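Local structure of uncharacterized protein (Bombyx mori, 5AZ0) at residues V94-L99 against L128-L133; N201-Q206 against P239-D244. The protein probably catalyses the NAD(P)H-dependent reduction of carbonyl compounds to alcohols, as an aldo-keto reductase built on a TIM barrel. One frame throughout, in Å; residues are numbered along the deposited sequence.

Interaction 1: V94-L99 against L128-L133; sequences VRREDL and LDHVNL
The flat guanidinium of Arg96 has the imidazole atom His130 NE2 over one face, and its edge carries acceptors: Asn132 OD1, the backbone O of His130 and Leu99 O. Leu128 CD2 approaches obliquely, 3.9 Å from Arg96 NE, its side chain running across that of Arg96 at about a right angle.

The grip on Asn132 is end-on. Arg96 NH1 and NH2 both donate to Asn132 OD1, at 3.0 and 2.8 Å respectively. The guanidinium and amide planes lie 66° apart; NH1 arrives in the carbonyl plane on a lone pair, while NH2 sits above that plane. With its other hydrogen, Arg96 NH2 reaches His130 O at 2.9 Å in a nearly straight bond (169°). The Arg96 chain extends away from its own backbone N and then bends at chi2 (67°), which turns the guanidinium toward the loop at 128-133.

Asn132 OD1 also accepts from the backbone N of Ile101 in strand 100-105. Leu99 O and Asn132 OD1 are two acceptors 3.3 Å apart, not bonded to each other; Arg96 NH1 donates to both, weakly to Leu99 O at 3.1 Å. The amide's other arm, Asn132 ND2, donates to a water at 3.0 Å, which in turn donates to Leu99 O.

Both segments are loops leading from a helix into the next strand, at the end of the barrel away from the active site in this fold. One arginine ties these neighbouring loops together through carbonyl oxygens, without a carboxylate across the contact; a modelled calcium ion lies about 3 Å from its side chain. Arg96 NE is buried here without a partner in the model, so the polar grip comes from NH1 and NH2 alone.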
loop_
_atom_site.group_PDB
_atom_site.type_symbol
_atom_site.label_atom_id
_atom_site.label_comp_id
_atom_site.label_asym_id
_atom_site.label_seq_id
_atom_site.Cartn_x
_atom_site.Cartn_y
_atom_site.Cartn_z
ATOM N N VAL A 94 4.369 -7.359 -21.430
ATOM C CA VAL A 94 5.083 -6.123 -21.003
ATOM C C VAL A 94 6.583 -6.268 -21.077
ATOM O O VAL A 94 7.095 -7.384 -21.157
ATOM C CB VAL A 94 4.760 -5.809 -19.521
ATOM C CG1 VAL A 94 3.346 -5.324 -19.409
ATOM C CG2 VAL A 94 4.955 -7.016 -18.616
ATOM N N ARG A 95 7.254 -5.141 -21.037
ATOM C CA ARG A 95 8.679 -5.013 -20.741
ATOM C C ARG A 95 8.805 -4.600 -19.233
ATOM O O ARG A 95 7.875 -3.969 -18.666
ATOM C CB ARG A 95 9.318 -3.892 -21.589
ATOM C CG ARG A 95 9.617 -4.215 -23.079
ATOM C CD ARG A 95 10.376 -3.077 -23.795
ATOM N NE ARG A 95 9.454 -1.939 -23.936
ATOM C CZ ARG A 95 9.536 -0.744 -23.320
ATOM N NH1 ARG A 95 10.555 -0.404 -22.507
ATOM N NH2 ARG A 95 8.572 0.155 -23.543
ATOM N N ARG A 96 9.942 -4.940 -18.619
ATOM C CA ARG A 96 10.235 -4.573 -17.219
ATOM C C ARG A 96 9.905 -3.112 -16.991
ATOM O O ARG A 96 9.245 -2.780 -16.024
ATOM C CB ARG A 96 11.720 -4.845 -16.867
ATOM C CG ARG A 96 12.292 -4.113 -15.616
ATOM C CD ARG A 96 11.618 -4.661 -14.412
ATOM N NE ARG A 96 11.899 -3.963 -13.135
ATOM C CZ ARG A 96 11.088 -3.082 -12.553
ATOM N NH1 ARG A 96 10.015 -2.603 -13.186
ATOM N NH2 ARG A 96 11.395 -2.631 -11.381
ATOM N N GLU A 97 10.339 -2.282 -17.924
ATOM C CA GLU A 97 10.239 -0.848 -17.889
ATOM C C GLU A 97 8.777 -0.369 -17.831
ATOM O O GLU A 97 8.546 0.800 -17.487
ATOM C CB GLU A 97 10.860 -0.242 -19.176
ATOM C CG GLU A 97 12.403 -0.288 -19.316
ATOM C CD GLU A 97 13.066 -1.687 -19.539
ATOM O OE1 GLU A 97 12.453 -2.640 -20.101
ATOM O OE2 GLU A 97 14.245 -1.846 -19.125
ATOM N N ASP A 98 7.819 -1.210 -18.251
ATOM C CA ASP A 98 6.435 -0.767 -18.192
ATOM C C ASP A 98 5.865 -0.941 -16.782
ATOM O O ASP A 98 4.771 -0.463 -16.529
ATOM C CB ASP A 98 5.571 -1.594 -19.165
ATOM C CG ASP A 98 6.108 -1.536 -20.642
ATOM O OD1 ASP A 98 6.573 -0.475 -21.090
ATOM O OD2 ASP A 98 6.125 -2.590 -21.288
ATOM N N LEU A 99 6.507 -1.773 -15.959
ATOM C CA LEU A 99 5.938 -2.134 -14.688
ATOM C C LEU A 99 6.456 -1.194 -13.581
ATOM O O LEU A 99 7.592 -0.786 -13.647
ATOM C CB LEU A 99 6.293 -3.550 -14.340
ATOM C CG LEU A 99 5.755 -4.562 -15.322
ATOM C CD1 LEU A 99 6.365 -5.930 -14.987
ATOM C CD2 LEU A 99 4.259 -4.611 -15.211
ATOM N N LEU A 128 14.781 -9.360 -9.890
ATOM C CA LEU A 128 14.994 -8.043 -10.497
ATOM C C LEU A 128 16.327 -7.429 -10.189
ATOM O O LEU A 128 16.933 -7.734 -9.131
ATOM C CB LEU A 128 13.906 -7.090 -9.974
ATOM C CG LEU A 128 12.474 -7.510 -10.144
ATOM C CD1 LEU A 128 11.537 -6.539 -9.413
ATOM C CD2 LEU A 128 12.130 -7.573 -11.630
ATOM N N ASP A 129 16.766 -6.520 -11.047
ATOM C CA ASP A 129 17.897 -5.598 -10.817
ATOM C C ASP A 129 17.517 -4.573 -9.761
ATOM O O ASP A 129 18.299 -4.265 -8.892
ATOM C CB ASP A 129 18.223 -4.818 -12.102
ATOM C CG ASP A 129 19.354 -3.774 -11.936
ATOM O OD1 ASP A 129 20.524 -4.248 -11.863
ATOM O OD2 ASP A 129 19.076 -2.502 -11.967
ATOM N N HIS A 130 16.295 -4.008 -9.921
ATOM C CA HIS A 130 15.798 -2.931 -9.079
ATOM C C HIS A 130 14.314 -2.977 -8.961
ATOM O O HIS A 130 13.616 -3.574 -9.781
ATOM C CB HIS A 130 16.224 -1.553 -9.599
ATOM C CG HIS A 130 15.757 -1.294 -10.993
ATOM N ND1 HIS A 130 16.548 -1.572 -12.099
ATOM C CD2 HIS A 130 14.573 -0.846 -11.474
ATOM C CE1 HIS A 130 15.859 -1.287 -13.197
ATOM N NE2 HIS A 130 14.676 -0.816 -12.847
ATOM N N VAL A 131 13.817 -2.401 -7.872
ATOM C CA VAL A 131 12.406 -2.098 -7.757
ATOM C C VAL A 131 12.200 -0.647 -8.163
ATOM O O VAL A 131 13.156 0.128 -8.213
ATOM C CB VAL A 131 11.812 -2.319 -6.339
ATOM C CG1 VAL A 131 11.549 -3.830 -6.065
ATOM C CG2 VAL A 131 12.657 -1.696 -5.229
ATOM N N ASN A 132 10.950 -0.308 -8.433
ATOM C CA ASN A 132 10.570 1.083 -8.695
ATOM C C ASN A 132 10.406 1.868 -7.395
ATOM O O ASN A 132 10.628 3.079 -7.401
ATOM C CB ASN A 132 9.291 1.188 -9.482
ATOM C CG ASN A 132 9.434 0.502 -10.840
ATOM O OD1 ASN A 132 9.355 -0.747 -10.915
ATOM N ND2 ASN A 132 9.702 1.307 -11.897
ATOM N N LEU A 133 10.017 1.175 -6.327
ATOM C CA LEU A 133 9.805 1.842 -5.066
ATOM C C LEU A 133 10.102 0.862 -3.911
ATOM O O LEU A 133 9.670 -0.287 -3.964
ATOM C CB LEU A 133 8.355 2.371 -5.016
ATOM C CG LEU A 133 7.921 2.969 -3.669
ATOM C CD1 LEU A 133 8.717 4.254 -3.363
ATOM C CD2 LEU A 133 6.430 3.289 -3.783
HETATM O O HOH W 1 10.097 0.579 -14.734
#

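Interaction 2: N201-Q206 against P239-D244; sequences NLNLSQ and PEPKLD. With ACT (acetate ion), chain D.
Asn203 makes the one direct hydrogen bond between these loops: its ND2 donates to the backbone O of Glu240 at 2.8 Å, with Glu240 O close to the plane of the amide. With CG turned away from its own carbonyl carbon (chi1 -61°), the amide reaches across to 239-241. The same ND2 also donates to Phe306 O, and Asn203 OD1 lies 2.9 Å from a water that is 2.8 Å from Pro241 O.

Two prolines add carbon contacts. Pro239 CG sits against the amide oxygen, 3.5 Å from Asn203 OD1. The apolar contact is that of Pro241, which follows a cis peptide bond and sets its CG 3.9 Å from Leu202 CD1, the side chains crossing at about a right angle; Met248 of helix 246-255 touches both.

Each loop is also braced from within. Asn201 OD1 accepts from Leu204 N in an Asx motif, and Lys242 NZ bonds Pro239 O at 2.6 Å, with Ser238 and Thr228 as further partners. Farther along, Gln206 NE2 holds an acetate, probably from the crystallisation liquor, that Arg311 also binds.

Two loops that follow strands are thus joined without charge, by the Asn203 amide, a water and the Leu202-Pro241 contact.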
loop_
_atom_site.group_PDB
_atom_site.type_symbol
_atom_site.label_atom_id
_atom_site.label_comp_id
_atom_site.label_asym_id
_atom_site.label_seq_id
_atom_site.Cartn_x
_atom_site.Cartn_y
_atom_site.Cartn_z
ATOM N N ASN A 201 -9.721 5.151 3.528
ATOM C CA ASN A 201 -11.043 4.609 3.095
ATOM C C ASN A 201 -12.188 5.603 3.526
ATOM O O ASN A 201 -11.921 6.758 3.908
ATOM C CB ASN A 201 -11.216 3.170 3.616
ATOM C CG ASN A 201 -10.995 3.080 5.111
ATOM O OD1 ASN A 201 -11.736 3.724 5.899
ATOM N ND2 ASN A 201 -10.038 2.244 5.536
ATOM N N LEU A 202 -13.451 5.237 3.306
ATOM C CA LEU A 202 -14.536 6.193 3.526
ATOM C C LEU A 202 -14.740 6.566 5.039
ATOM O O LEU A 202 -15.135 7.668 5.321
ATOM C CB LEU A 202 -15.798 5.723 2.843
ATOM C CG LEU A 202 -15.710 5.735 1.341
ATOM C CD1 LEU A 202 -16.858 4.923 0.789
ATOM C CD2 LEU A 202 -15.716 7.159 0.769
ATOM N N ASN A 203 -14.395 5.665 5.948
ATOM C CA ASN A 203 -14.459 5.880 7.365
ATOM C C ASN A 203 -13.215 6.480 7.975
ATOM O O ASN A 203 -13.327 7.047 9.083
ATOM C CB ASN A 203 -14.744 4.566 8.107
ATOM C CG ASN A 203 -16.087 3.952 7.712
ATOM O OD1 ASN A 203 -16.221 2.757 7.583
ATOM N ND2 ASN A 203 -17.073 4.792 7.481
ATOM N N LEU A 204 -12.036 6.306 7.309
ATOM C CA LEU A 204 -10.782 6.871 7.764
ATOM C C LEU A 204 -10.167 7.736 6.680
ATOM O O LEU A 204 -9.267 7.309 5.925
ATOM C CB LEU A 204 -9.831 5.777 8.162
ATOM C CG LEU A 204 -8.573 6.185 8.947
ATOM C CD1 LEU A 204 -8.936 6.466 10.399
ATOM C CD2 LEU A 204 -7.485 5.079 8.909
ATOM N N SER A 205 -10.622 8.962 6.592
ATOM C CA SER A 205 -10.165 9.840 5.516
ATOM C C SER A 205 -8.729 10.313 5.642
ATOM O O SER A 205 -8.184 10.747 4.644
ATOM C CB SER A 205 -11.040 11.114 5.452
ATOM O OG SER A 205 -10.699 11.987 6.547
ATOM N N GLN A 206 -8.191 10.388 6.865
ATOM C CA GLN A 206 -6.863 10.988 7.185
ATOM C C GLN A 206 -6.623 12.328 6.515
ATOM O O GLN A 206 -5.556 12.605 5.930
ATOM C CB GLN A 206 -5.723 9.975 6.913
ATOM C CG GLN A 206 -6.034 8.679 7.620
ATOM C CD GLN A 206 -4.873 8.076 8.307
ATOM O OE1 GLN A 206 -4.315 8.665 9.232
ATOM N NE2 GLN A 206 -4.502 6.875 7.896
ATOM N N PRO A 239 -18.772 0.321 10.921
ATOM C CA PRO A 239 -19.694 1.374 10.511
ATOM C C PRO A 239 -20.163 1.251 9.083
ATOM O O PRO A 239 -19.568 0.512 8.310
ATOM C CB PRO A 239 -18.857 2.660 10.654
ATOM C CG PRO A 239 -17.442 2.240 10.870
ATOM C CD PRO A 239 -17.358 0.745 10.878
ATOM N N GLU A 240 -21.209 2.010 8.751
ATOM C CA GLU A 240 -21.604 2.251 7.386
ATOM C C GLU A 240 -20.463 3.039 6.674
ATOM O O GLU A 240 -19.712 3.746 7.342
ATOM C CB GLU A 240 -22.907 3.046 7.347
ATOM C CG GLU A 240 -24.147 2.254 7.793
ATOM C CD GLU A 240 -24.507 1.114 6.838
ATOM O OE1 GLU A 240 -24.433 1.271 5.579
ATOM O OE2 GLU A 240 -24.834 0.057 7.393
ATOM N N PRO A 241 -20.332 2.943 5.357
ATOM C CA PRO A 241 -21.210 2.194 4.469
ATOM C C PRO A 241 -20.910 0.711 4.347
ATOM O O PRO A 241 -19.723 0.294 4.306
ATOM C CB PRO A 241 -20.926 2.824 3.123
ATOM C CG PRO A 241 -19.502 3.276 3.205
ATOM C CD PRO A 241 -19.131 3.403 4.651
ATOM N N LYS A 242 -21.999 -0.061 4.284
ATOM C CA LYS A 242 -21.977 -1.459 3.838
ATOM C C LYS A 242 -22.267 -1.499 2.382
ATOM O O LYS A 242 -22.571 -0.468 1.793
ATOM C CB LYS A 242 -22.935 -2.326 4.673
ATOM C CG LYS A 242 -22.471 -2.541 6.119
ATOM C CD LYS A 242 -20.923 -2.554 6.280
ATOM C CE LYS A 242 -20.411 -2.657 7.721
ATOM N NZ LYS A 242 -19.053 -2.034 7.817
ATOM N N LEU A 243 -22.096 -2.660 1.742
ATOM C CA LEU A 243 -22.272 -2.720 0.251
ATOM C C LEU A 243 -23.699 -2.426 -0.197
ATOM O O LEU A 243 -23.894 -1.955 -1.316
ATOM C CB LEU A 243 -21.844 -4.086 -0.324
ATOM C CG LEU A 243 -20.347 -4.385 -0.338
ATOM C CD1 LEU A 243 -20.062 -5.879 -0.560
ATOM C CD2 LEU A 243 -19.665 -3.508 -1.375
ATOM N N ASP A 244 -24.680 -2.703 0.688
ATOM C CA ASP A 244 -26.104 -2.402 0.452
ATOM C C ASP A 244 -26.501 -1.006 0.949
ATOM O O ASP A 244 -27.657 -0.802 1.296
ATOM C CB ASP A 244 -27.019 -3.491 1.081
ATOM C CG ASP A 244 -26.812 -3.664 2.602
ATOM O OD1 ASP A 244 -26.191 -2.800 3.256
ATOM O OD2 ASP A 244 -27.276 -4.688 3.162
HETATM C C ACT D . -1.275 6.781 9.899
HETATM O O ACT D . -2.151 5.941 9.353
HETATM O OXT ACT D . -0.044 6.863 9.623
HETATM C CH3 ACT D . -1.619 7.787 10.961
HETATM O O HOH W 2 -17.491 0.609 6.029
#

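How the interactions relate
The two contacts lie on opposite sides of the chain's centre, 34 Å apart between centres, and do not touch. An asparagine amide takes part in each, in opposite roles: in interaction 1 its oxygen accepts from an arginine, while in interaction 2 its nitrogen donates to a backbone carbonyl. Interaction 1 joins the loops that enter strands 100-105 and 133-136, and is only partly buried. Interaction 2 joins the loops that leave strands 195-199 and 219-223, the end where this family has its active site, and is largely buried. An arginine gripping carbonyl oxygens dominates interaction 1, whereas interaction 2 relies on one neutral amide bond, a water and proline packing.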